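Local coordinates for beta-lactamase-like protein (Novosphingobium pentaromativorans US6-1, PDB 6AUF) that probably hydrolyses beta-lactam antibiotics as a zinc-dependent metallo-beta-lactamase of the B3 type, at residues Asp146-Ser149 with Gly150-Glu153; Ile232-Gly235 with Leu236-Ala240; Ala254-Leu257 with Phe258-Leu261. One frame throughout, in Å; residues are numbered along the deposited sequence.

Contact 1. Residues Asp146-Ser149 with Gly150-Glu153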
loop_
_atom_site.group_PDB
_atom_site.type_symbol
_atom_site.label_atom_id
_atom_site.label_comp_id
_atom_site.label_asym_id
_atom_site.label_seq_id
_atom_site.Cartn_x
_atom_site.Cartn_y
_atom_site.Cartn_z
ATOM N N ASP A 146 -1.281 17.743 -0.114
ATOM C CA ASP A 146 -1.955 16.672 -0.836
ATOM C C ASP A 146 -2.881 17.274 -1.885
ATOM O O ASP A 146 -3.755 18.072 -1.528
ATOM C CB ASP A 146 -2.744 15.812 0.144
ATOM C CG ASP A 146 -3.225 14.537 -0.470
ATOM O OD1 ASP A 146 -3.760 14.564 -1.595
ATOM O OD2 ASP A 146 -3.058 13.486 0.168
ATOM N N PRO A 147 -2.755 16.911 -3.164
ATOM C CA PRO A 147 -3.673 17.473 -4.174
ATOM C C PRO A 147 -5.138 17.186 -3.890
ATOM O O PRO A 147 -6.009 17.848 -4.463
ATOM C CB PRO A 147 -3.220 16.802 -5.479
ATOM C CG PRO A 147 -1.824 16.326 -5.199
ATOM C CD PRO A 147 -1.832 15.931 -3.751
ATOM N N GLN A 148 -5.442 16.241 -3.009
ATOM C CA GLN A 148 -6.812 15.813 -2.779
ATOM C C GLN A 148 -7.458 16.443 -1.556
ATOM O O GLN A 148 -8.670 16.305 -1.387
ATOM C CB GLN A 148 -6.879 14.293 -2.635
ATOM C CG GLN A 148 -6.825 13.555 -3.942
ATOM C CD GLN A 148 -7.221 12.120 -3.765
ATOM O OE1 GLN A 148 -8.408 11.793 -3.718
ATOM N NE2 GLN A 148 -6.232 11.251 -3.623
ATOM N N SER A 149 -6.704 17.100 -0.689
ATOM C CA SER A 149 -7.367 17.873 0.345
ATOM C C SER A 149 -7.870 19.168 -0.273
ATOM O O SER A 149 -7.268 19.694 -1.213
ATOM C CB SER A 149 -6.427 18.158 1.516
ATOM O OG SER A 149 -5.529 19.209 1.212
ATOM N N GLY A 150 -9.007 19.654 0.218
ATOM C CA GLY A 150 -9.781 18.983 1.246
ATOM C C GLY A 150 -11.000 18.264 0.698
ATOM O O GLY A 150 -12.104 18.353 1.243
ATOM N N LEU A 151 -10.791 17.557 -0.413
ATOM C CA LEU A 151 -11.779 16.596 -0.892
ATOM C C LEU A 151 -11.822 15.372 0.018
ATOM O O LEU A 151 -12.861 15.054 0.608
ATOM C CB LEU A 151 -11.451 16.203 -2.338
ATOM C CG LEU A 151 -11.681 14.775 -2.840
ATOM C CD1 LEU A 151 -13.136 14.555 -3.264
ATOM C CD2 LEU A 151 -10.723 14.465 -3.987
ATOM N N ILE A 152 -10.684 14.693 0.166
ATOM C CA ILE A 152 -10.618 13.467 0.950
ATOM C C ILE A 152 -10.927 13.758 2.420
ATOM O O ILE A 152 -10.705 14.868 2.926
ATOM C CB ILE A 152 -9.229 12.818 0.769
ATOM C CG1 ILE A 152 -9.347 11.308 0.504
ATOM C CG2 ILE A 152 -8.316 13.128 1.959
ATOM C CD1 ILE A 152 -10.026 10.961 -0.808
ATOM N N GLU A 153 -11.456 12.750 3.109
ATOM C CA GLU A 153 -11.796 12.822 4.523
ATOM C C GLU A 153 -10.670 12.238 5.375
ATOM O O GLU A 153 -9.725 11.627 4.876
ATOM C CB GLU A 153 -13.105 12.073 4.791
ATOM C CG GLU A 153 -13.113 10.665 4.209
ATOM C CD GLU A 153 -13.984 9.709 4.990
ATOM O OE1 GLU A 153 -15.222 9.884 4.986
ATOM O OE2 GLU A 153 -13.426 8.784 5.622
#

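Contact 2. Residues Ile232-Gly235 with Leu236-Ala240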
loop_
_atom_site.group_PDB
_atom_site.type_symbol
_atom_site.label_atom_id
_atom_site.label_comp_id
_atom_site.label_asym_id
_atom_site.label_seq_id
_atom_site.Cartn_x
_atom_site.Cartn_y
_atom_site.Cartn_z
ATOM N N ILE A 232 6.629 13.981 -7.353
ATOM C CA ILE A 232 6.041 12.941 -8.197
ATOM C C ILE A 232 7.116 12.275 -9.050
ATOM O O ILE A 232 7.230 11.044 -9.093
ATOM C CB ILE A 232 4.902 13.511 -9.060
ATOM C CG1 ILE A 232 3.715 13.908 -8.173
ATOM C CG2 ILE A 232 4.476 12.483 -10.111
ATOM C CD1 ILE A 232 2.729 14.871 -8.832
ATOM N N ARG A 233 7.920 13.076 -9.740
ATOM C CA ARG A 233 8.974 12.510 -10.573
ATOM C C ARG A 233 9.893 11.598 -9.768
ATOM O O ARG A 233 10.291 10.524 -10.240
ATOM C CB ARG A 233 9.753 13.646 -11.229
ATOM C CG ARG A 233 8.834 14.592 -11.949
ATOM C CD ARG A 233 9.274 14.795 -13.369
ATOM N NE ARG A 233 8.550 15.895 -13.990
ATOM C CZ ARG A 233 7.597 15.739 -14.901
ATOM N NH1 ARG A 233 7.262 14.520 -15.308
ATOM N NH2 ARG A 233 6.989 16.805 -15.410
ATOM N N THR A 234 10.246 12.015 -8.553
ATOM C CA THR A 234 11.077 11.181 -7.692
ATOM C C THR A 234 10.388 9.865 -7.378
ATOM O O THR A 234 11.023 8.807 -7.396
ATOM C CB THR A 234 11.406 11.920 -6.388
ATOM O OG1 THR A 234 12.257 13.032 -6.672
ATOM C CG2 THR A 234 12.114 10.977 -5.352
ATOM N N GLY A 235 9.090 9.922 -7.076
ATOM C CA GLY A 235 8.366 8.720 -6.709
ATOM C C GLY A 235 8.241 7.753 -7.873
ATOM O O GLY A 235 8.459 6.546 -7.719
ATOM N N LEU A 236 7.881 8.269 -9.054
ATOM C CA LEU A 236 7.807 7.409 -10.230
ATOM C C LEU A 236 9.142 6.729 -10.478
ATOM O O LEU A 236 9.203 5.533 -10.810
ATOM C CB LEU A 236 7.400 8.218 -11.454
ATOM C CG LEU A 236 6.047 8.889 -11.330
ATOM C CD1 LEU A 236 5.743 9.725 -12.574
ATOM C CD2 LEU A 236 5.004 7.820 -11.103
ATOM N N SER A 237 10.226 7.479 -10.304
ATOM C CA SER A 237 11.540 6.933 -10.591
ATOM C C SER A 237 11.896 5.833 -9.601
ATOM O O SER A 237 12.416 4.786 -9.996
ATOM C CB SER A 237 12.580 8.056 -10.589
ATOM O OG SER A 237 13.873 7.537 -10.336
ATOM N N ARG A 238 11.597 6.038 -8.319
ATOM C CA ARG A 238 11.882 5.004 -7.329
ATOM C C ARG A 238 10.981 3.781 -7.502
ATOM O O ARG A 238 11.440 2.641 -7.353
ATOM C CB ARG A 238 11.752 5.586 -5.923
ATOM C CG ARG A 238 12.950 6.516 -5.578
ATOM C CD ARG A 238 12.689 7.351 -4.350
ATOM N NE ARG A 238 13.775 8.283 -4.098
ATOM C CZ ARG A 238 13.777 9.193 -3.129
ATOM N NH1 ARG A 238 12.758 9.301 -2.295
ATOM N NH2 ARG A 238 14.810 9.995 -2.998
ATOM N N ILE A 239 9.696 3.993 -7.802
ATOM C CA ILE A 239 8.791 2.872 -7.987
ATOM C C ILE A 239 9.297 1.982 -9.114
ATOM O O ILE A 239 9.300 0.744 -9.004
ATOM C CB ILE A 239 7.359 3.376 -8.256
ATOM C CG1 ILE A 239 6.689 3.834 -6.972
ATOM C CG2 ILE A 239 6.511 2.281 -8.912
ATOM C CD1 ILE A 239 5.369 4.527 -7.237
ATOM N N ALA A 240 9.759 2.603 -10.202
ATOM C CA ALA A 240 10.130 1.850 -11.388
ATOM C C ALA A 240 11.367 1.001 -11.154
ATOM O O ALA A 240 11.580 0.019 -11.882
ATOM C CB ALA A 240 10.361 2.801 -12.563
#

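Contact 3. Residues Ala254-Leu257 with Phe258-Leu261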
loop_
_atom_site.group_PDB
_atom_site.type_symbol
_atom_site.label_atom_id
_atom_site.label_comp_id
_atom_site.label_asym_id
_atom_site.label_seq_id
_atom_site.Cartn_x
_atom_site.Cartn_y
_atom_site.Cartn_z
ATOM N N ALA A 254 -5.036 -2.641 -9.363
ATOM C CA ALA A 254 -3.963 -1.858 -9.963
ATOM C C ALA A 254 -2.802 -2.731 -10.431
ATOM O O ALA A 254 -2.085 -2.335 -11.356
ATOM C CB ALA A 254 -3.481 -0.789 -8.984
ATOM N N SER A 255 -2.617 -3.923 -9.847
ATOM C CA SER A 255 -1.596 -4.863 -10.313
ATOM C C SER A 255 -2.172 -6.224 -10.709
ATOM O O SER A 255 -1.430 -7.208 -10.778
ATOM C CB SER A 255 -0.488 -5.044 -9.264
ATOM O OG SER A 255 -0.981 -5.327 -7.958
ATOM N N ASN A 256 -3.467 -6.310 -10.986
ATOM C CA ASN A 256 -4.061 -7.561 -11.483
ATOM C C ASN A 256 -3.885 -8.696 -10.472
ATOM O O ASN A 256 -3.656 -9.857 -10.830
ATOM C CB ASN A 256 -3.455 -7.934 -12.835
ATOM C CG ASN A 256 -4.179 -9.077 -13.514
ATOM O OD1 ASN A 256 -5.395 -9.253 -13.366
ATOM N ND2 ASN A 256 -3.423 -9.864 -14.280
ATOM N N LEU A 257 -4.010 -8.351 -9.192
ATOM C CA LEU A 257 -3.447 -9.190 -8.148
ATOM C C LEU A 257 -4.259 -10.461 -7.936
ATOM O O LEU A 257 -3.685 -11.527 -7.695
ATOM C CB LEU A 257 -3.339 -8.394 -6.849
ATOM C CG LEU A 257 -2.789 -9.229 -5.696
ATOM C CD1 LEU A 257 -1.307 -9.565 -5.887
ATOM C CD2 LEU A 257 -3.066 -8.556 -4.374
ATOM N N PHE A 258 -5.589 -10.373 -8.014
ATOM C CA PHE A 258 -6.422 -11.537 -7.712
ATOM C C PHE A 258 -6.288 -12.628 -8.772
ATOM O O PHE A 258 -6.182 -13.809 -8.432
ATOM C CB PHE A 258 -7.876 -11.104 -7.521
ATOM C CG PHE A 258 -8.098 -10.334 -6.250
ATOM C CD1 PHE A 258 -7.097 -10.285 -5.279
ATOM C CD2 PHE A 258 -9.275 -9.641 -6.024
ATOM C CE1 PHE A 258 -7.277 -9.576 -4.095
ATOM C CE2 PHE A 258 -9.468 -8.920 -4.840
ATOM C CZ PHE A 258 -8.476 -8.899 -3.872
ATOM N N ASP A 259 -6.260 -12.259 -10.056
ATOM C CA ASP A 259 -6.017 -13.247 -11.104
ATOM C C ASP A 259 -4.660 -13.914 -10.937
ATOM O O ASP A 259 -4.535 -15.133 -11.097
ATOM C CB ASP A 259 -6.102 -12.594 -12.482
ATOM C CG ASP A 259 -7.528 -12.369 -12.940
ATOM O OD1 ASP A 259 -8.457 -12.685 -12.170
ATOM O OD2 ASP A 259 -7.715 -11.881 -14.078
ATOM N N ARG A 260 -3.623 -13.123 -10.641
ATOM C CA ARG A 260 -2.279 -13.667 -10.470
ATOM C C ARG A 260 -2.216 -14.596 -9.261
ATOM O O ARG A 260 -1.535 -15.629 -9.299
ATOM C CB ARG A 260 -1.260 -12.520 -10.347
ATOM C CG ARG A 260 -1.162 -11.635 -11.598
ATOM C CD ARG A 260 0.121 -10.763 -11.652
ATOM N NE ARG A 260 0.147 -9.750 -10.605
ATOM C CZ ARG A 260 1.106 -9.612 -9.698
ATOM N NH1 ARG A 260 2.174 -10.401 -9.703
ATOM N NH2 ARG A 260 0.995 -8.666 -8.785
ATOM N N LEU A 261 -2.928 -14.245 -8.184
ATOM C CA LEU A 261 -3.015 -15.118 -7.022
ATOM C C LEU A 261 -3.850 -16.358 -7.319
ATOM O O LEU A 261 -3.636 -17.415 -6.717
ATOM C CB LEU A 261 -3.607 -14.354 -5.836
ATOM C CG LEU A 261 -2.664 -13.382 -5.146
ATOM C CD1 LEU A 261 -3.252 -12.901 -3.831
ATOM C CD2 LEU A 261 -1.305 -14.024 -4.934
HETATM O O HOH W 1 -7.076 -9.500 -10.925
#

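Contact 1. Residues Asp146-Ser149 with Gly150-Glu153
Q148 turns back on L151 and I152 through both its side chain and its carbonyl. Its CB and CG run past one methyl of L151, with CG 4.0 Å from L151 CD2. At the tip, the amide oxygen reaches the aliphatic branches of both neighbours: OE1 lies 3.5 Å from L151 CD2 and 3.4 Å from I152 CD1. NE2 makes a weak hydrogen bond to a citrate, probably from the crystallisation liquor, though it may mark a pocket. A chi1 of -79°, with CG beside the backbone N, and a chain extended beyond CG carry the amide to this position, close to the zinc ligand H109. The Q148 carbonyl accepts from I152 N at 3.0 Å, with the donor above the carbonyl plane (37° out of it), and more weakly from L151 N. Just upstream, D146 opens a type I beta turn that ends at S149, and its OD1 accepts from Q148 N at 2.8 Å in an Asx turn. The peptide that follows, between S149 and G150, is cis. While OD1 holds the turn, D146 OD2 bonds to H109 NE2, consistent with a second-shell carboxylate that fixes the rotation of this zinc-binding imidazole.

Contact 2. Residues Ile232-Gly235 with Leu236-Ala240
From I232 to I239 the backbone keeps regular alpha-helical i to i+4 bonding, the carbonyls of I232, R233, T234 and G235 accepting in turn from L236, S237, R238 and I239 N. The L236 N to I232 O bond is the straightest of the four, 2.9 Å with an N-H...O angle of 174°; that from I239 N to G235 O is 2.8 Å. These turns belong to helix 226-241, the connection of a beta-alpha-beta unit whose parallel strands are 203-208 and 246-248. On one side of the helix, I232 and L236 lie alongside and point the same way. The CG2 branch of I232 does the touching, 3.9 Å from L236 CD1. I232 also packs on F284 of helix 272-292, and I239 on S277 of the same helix, where L236 O accepts from S277 OG. T234 and R238 form a second pair one turn apart, again side by side. The R238 chain is extended from CG to NE, and its guanidinium end is held elsewhere: NH1 donates to E181 O, while NH2 makes a long, weak ion pair with D166. T234 CG2 lies anti to the backbone N and OG1 beside it, which points the methyl at the arginine; CG2 sits over the centre of one guanidinium face, 3.3 Å from R238 CZ.

Contact 3. Residues Ala254-Leu257 with Phe258-Leu261
The R260 guanidinium meets S255 O at its edge, near its plane, and NE donates there at 3.0 Å, almost straight down the carbonyl of S255. This is the N-terminus of the short helix 257-261, with N256 at the N-cap position. Around the F258 ring, an edge-to-face contact with Y55 ties the helix to strand 53-55, and L257 CD2 lies 4.3 Å from F258 CE1. The N256 amide and D259 carboxylate cross with their planes 77° apart. N256 has a positive phi (61°), and its side chain makes no direct capping bond; instead a water donates to N256 OD1 and accepts from D259 N, each at 3.0 Å. D259 itself forms a salt bridge with K264. R260 returns to the two residues before the helix, its side chain to S255 O and its N to N256 O (3.3 Å, in the carbonyl plane). A bend at chi3 (-66°) directs NE back to the loop. S255 OG is bonded to T249 OG1, after strand 246-248. One turn into the helix, L261 N donates to L257 O at 2.9 Å, and L257 CD1 lies 4.1 Å from L261 CG.

Overall arrangement
The three contacts follow one another along the chain, none nested in or crossing another, and each joins two halves of one continuous run. Contact 1 folds the loop between helix 131-139 and strand 162-164 beside the zinc site. The chain then adds strand 162-164 to the edge of the seven-stranded sheet and the four antiparallel strands from 169-172 to 203-208 before contact 2, in the middle of helix 226-241, which leads to edge strand 246-248 and packs on the C-terminal helix 272-292. Contact 3 follows that strand and the zinc ligand H251, starting helix 257-261 against strand 246-248, Y55 of the seven-stranded sheet and helix 27-30. No two contacts touch.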